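Local atomic coordinates of interferon-activable protein 202 (Mus musculus, PDB entry 4L5Q), a protein that binds double-stranded DNA without sequence specificity and restrains innate immune signalling by preventing activation of the AIM2 inflammasome. Residues M38-V43 / R51-N56. Numbering follows the deposited sequence.
Sequences MFHATV and RVKVFN
F39 and V54 form a hydrogen-bonded pair in the antiparallel β hairpin of strands 39-44 and 49-54, within the first of the tandem OB folds of the HIN-200 1 domain. The F39 ring lies across the V54 side chain. V54 CG1 sits under one ring face in a CH-pi contact, 3.7 Å from the centroid, and CG2 reaches the CE2 and CZ rim. F39 CG stands between its backbone N and carbonyl carbon (chi1 65°), which swings the ring over towards V54. With an alanine here, both V54 methyls would probably lose their aromatic cover, and F63 its edge-to-face partner. On the same side, A41 CB meets V52 CB. H40, K53 and M38 gather on the other side. M38 CE lies 3.7 Å above the plane of the H40 imidazole, offset toward the rim, and also touches K53 CB. M38 SD approaches F55 CE1 obliquely at 3.9 Å, a Met-aromatic contact. H40 mediates interaction with TP53BP1; here H40 NE2 hydrogen-bonds to H193 O, and K53 NZ to H193 ND1. At the H40 ring edge, an in-plane water lies 2.9 Å from ND1 and donates to V52 O at 2.7 Å.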
ATOM      1  N   MET A  38     -11.819  -0.776  -0.642  1.00 20.23           N
ATOM      2  CA  MET A  38     -10.608  -1.583  -0.745  1.00 23.39           C
ATOM      3  C   MET A  38      -9.866  -1.515   0.585  1.00 25.93           C
ATOM      4  O   MET A  38     -10.201  -0.696   1.451  1.00 23.07           O
ATOM      5  CB  MET A  38      -9.701  -1.068  -1.870  1.00 19.83           C
ATOM      6  CG  MET A  38      -8.897   0.185  -1.512  1.00 19.14           C
ATOM      7  SD  MET A  38      -7.728   0.680  -2.801  1.00  9.59           S
ATOM      8  CE  MET A  38      -6.447  -0.528  -2.455  1.00 21.33           C
ATOM      9  N   PHE A  39      -8.876  -2.383   0.767  1.00 23.92           N
ATOM     10  CA  PHE A  39      -7.938  -2.198   1.876  1.00 27.21           C
ATOM     11  C   PHE A  39      -6.512  -2.546   1.474  1.00 22.65           C
ATOM     12  O   PHE A  39      -6.296  -3.277   0.504  1.00 18.56           O
ATOM     13  CB  PHE A  39      -8.386  -2.927   3.160  1.00 24.44           C
ATOM     14  CG  PHE A  39      -8.413  -4.430   3.054  1.00 23.89           C
ATOM     15  CD1 PHE A  39      -7.268  -5.179   3.298  1.00 28.56           C
ATOM     16  CD2 PHE A  39      -9.598  -5.095   2.770  1.00 27.21           C
ATOM     17  CE1 PHE A  39      -7.296  -6.564   3.228  1.00 25.81           C
ATOM     18  CE2 PHE A  39      -9.639  -6.479   2.693  1.00 25.04           C
ATOM     19  CZ  PHE A  39      -8.482  -7.219   2.919  1.00 23.74           C
ATOM     20  N   HIS A  40      -5.545  -1.978   2.192  1.00 22.73           N
ATOM     21  CA  HIS A  40      -4.137  -2.297   1.976  1.00 21.60           C
ATOM     22  C   HIS A  40      -3.687  -3.371   2.951  1.00 23.29           C
ATOM     23  O   HIS A  40      -4.174  -3.441   4.080  1.00 26.26           O
ATOM     24  CB  HIS A  40      -3.257  -1.053   2.155  1.00 16.85           C
ATOM     25  CG  HIS A  40      -3.511   0.018   1.140  1.00 19.36           C
ATOM     26  ND1 HIS A  40      -3.016  -0.043  -0.146  1.00 20.30           N
ATOM     27  CD2 HIS A  40      -4.210   1.176   1.219  1.00 21.30           C
ATOM     28  CE1 HIS A  40      -3.402   1.030  -0.815  1.00 20.07           C
ATOM     29  NE2 HIS A  40      -4.126   1.788  -0.009  1.00 24.06           N
ATOM     30  N   ALA A  41      -2.751  -4.207   2.516  1.00 21.96           N
ATOM     31  CA  ALA A  41      -2.193  -5.230   3.389  1.00 27.98           C
ATOM     32  C   ALA A  41      -0.714  -5.454   3.089  1.00 23.73           C
ATOM     33  O   ALA A  41      -0.233  -5.154   1.993  1.00 19.55           O
ATOM     34  CB  ALA A  41      -2.977  -6.534   3.255  1.00 17.44           C
ATOM     35  N   THR A  42       0.011  -5.965   4.076  1.00 18.67           N
ATOM     36  CA  THR A  42       1.365  -6.437   3.841  1.00 26.27           C
ATOM     37  C   THR A  42       1.397  -7.893   4.246  1.00 20.68           C
ATOM     38  O   THR A  42       0.773  -8.296   5.234  1.00 21.65           O
ATOM     39  CB  THR A  42       2.417  -5.642   4.631  1.00 28.18           C
ATOM     40  OG1 THR A  42       2.134  -5.745   6.031  1.00 39.14           O
ATOM     41  CG2 THR A  42       2.393  -4.176   4.218  1.00 23.96           C
ATOM     42  N   VAL A  43       2.131  -8.680   3.479  1.00 21.67           N
ATOM     43  CA  VAL A  43       2.073 -10.119   3.609  1.00 25.08           C
ATOM     44  C   VAL A  43       3.486 -10.657   3.386  1.00 25.95           C
ATOM     45  O   VAL A  43       4.307  -9.972   2.778  1.00 22.63           O
ATOM     46  CB  VAL A  43       1.063 -10.660   2.584  1.00 24.07           C
ATOM     47  CG1 VAL A  43       1.769 -11.334   1.415  1.00 14.64           C
ATOM     48  CG2 VAL A  43       0.049 -11.557   3.262  1.00 27.69           C
ATOM     49  N   ARG A  51       3.568  -5.848  -0.649  1.00 26.09           N
ATOM     50  CA  ARG A  51       2.441  -4.953  -0.415  1.00 27.89           C
ATOM     51  C   ARG A  51       1.267  -5.562  -1.162  1.00 25.61           C
ATOM     52  O   ARG A  51       1.437  -6.103  -2.259  1.00 24.43           O
ATOM     53  CB  ARG A  51       2.712  -3.554  -0.968  1.00 23.13           C
ATOM     54  CG  ARG A  51       4.033  -2.934  -0.537  1.00 35.18           C
ATOM     55  CD  ARG A  51       3.962  -2.316   0.851  1.00 29.62           C
ATOM     56  NE  ARG A  51       5.279  -1.862   1.293  1.00 43.32           N
ATOM     57  CZ  ARG A  51       5.625  -1.693   2.565  1.00 44.10           C
ATOM     58  NH1 ARG A  51       4.751  -1.940   3.531  1.00 41.94           N
ATOM     59  NH2 ARG A  51       6.846  -1.283   2.874  1.00 45.75           N
ATOM     60  N   VAL A  52       0.079  -5.499  -0.573  1.00 19.47           N
ATOM     61  CA  VAL A  52      -1.093  -6.093  -1.207  1.00 21.10           C
ATOM     62  C   VAL A  52      -2.236  -5.082  -1.295  1.00 24.74           C
ATOM     63  O   VAL A  52      -2.454  -4.301  -0.365  1.00 22.08           O
ATOM     64  CB  VAL A  52      -1.557  -7.364  -0.452  1.00 25.56           C
ATOM     65  CG1 VAL A  52      -2.684  -8.047  -1.200  1.00 20.36           C
ATOM     66  CG2 VAL A  52      -0.385  -8.332  -0.259  1.00 19.46           C
ATOM     67  N   LYS A  53      -2.933  -5.077  -2.431  1.00 18.69           N
ATOM     68  CA  LYS A  53      -4.161  -4.299  -2.594  1.00 23.01           C
ATOM     69  C   LYS A  53      -5.298  -5.277  -2.856  1.00 31.12           C
ATOM     70  O   LYS A  53      -5.277  -6.002  -3.853  1.00 26.83           O
ATOM     71  CB  LYS A  53      -4.051  -3.324  -3.773  1.00 19.15           C
ATOM     72  CG  LYS A  53      -3.041  -2.192  -3.581  1.00 18.12           C
ATOM     73  CD  LYS A  53      -2.963  -1.330  -4.836  1.00 20.54           C
ATOM     74  CE  LYS A  53      -1.983  -0.171  -4.662  1.00 19.99           C
ATOM     75  NZ  LYS A  53      -1.833   0.634  -5.915  1.00 19.75           N
ATOM     76  N   VAL A  54      -6.283  -5.319  -1.966  1.00 24.20           N
ATOM     77  CA  VAL A  54      -7.408  -6.226  -2.174  1.00 22.57           C
ATOM     78  C   VAL A  54      -8.715  -5.475  -2.385  1.00 25.89           C
ATOM     79  O   VAL A  54      -9.097  -4.603  -1.595  1.00 22.85           O
ATOM     80  CB  VAL A  54      -7.496  -7.334  -1.087  1.00 30.54           C
ATOM     81  CG1 VAL A  54      -6.528  -7.060   0.033  1.00 22.98           C
ATOM     82  CG2 VAL A  54      -8.927  -7.530  -0.590  1.00 22.31           C
ATOM     83  N   PHE A  55      -9.374  -5.809  -3.487  1.00 22.80           N
ATOM     84  CA  PHE A  55     -10.531  -5.066  -3.946  1.00 29.43           C
ATOM     85  C   PHE A  55     -11.842  -5.790  -3.651  1.00 26.35           C
ATOM     86  O   PHE A  55     -12.917  -5.224  -3.843  1.00 26.71           O
ATOM     87  CB  PHE A  55     -10.383  -4.760  -5.440  1.00 25.66           C
ATOM     88  CG  PHE A  55      -9.162  -3.941  -5.762  1.00 26.70           C
ATOM     89  CD1 PHE A  55      -9.165  -2.564  -5.567  1.00 30.09           C
ATOM     90  CD2 PHE A  55      -8.004  -4.548  -6.236  1.00 24.26           C
ATOM     91  CE1 PHE A  55      -8.032  -1.801  -5.848  1.00 26.31           C
ATOM     92  CE2 PHE A  55      -6.865  -3.795  -6.522  1.00 28.83           C
ATOM     93  CZ  PHE A  55      -6.882  -2.419  -6.327  1.00 25.88           C
ATOM     94  N   ASN A  56     -11.740  -7.028  -3.168  1.00 25.81           N
ATOM     95  CA  ASN A  56     -12.904  -7.829  -2.776  1.00 27.59           C
ATOM     96  C   ASN A  56     -13.092  -7.836  -1.260  1.00 31.88           C
ATOM     97  O   ASN A  56     -12.282  -8.412  -0.529  1.00 26.27           O
ATOM     98  CB  ASN A  56     -12.753  -9.266  -3.295  1.00 30.73           C
ATOM     99  CG  ASN A  56     -13.940 -10.158  -2.940  1.00 34.94           C
ATOM    100  OD1 ASN A  56     -14.949  -9.698  -2.399  1.00 41.66           O
ATOM    101  ND2 ASN A  56     -13.823 -11.446  -3.256  1.00 27.99           N
TER
HETATM  102  O   HOH W   1      -0.972  -2.012  -0.682  1.00 19.20           O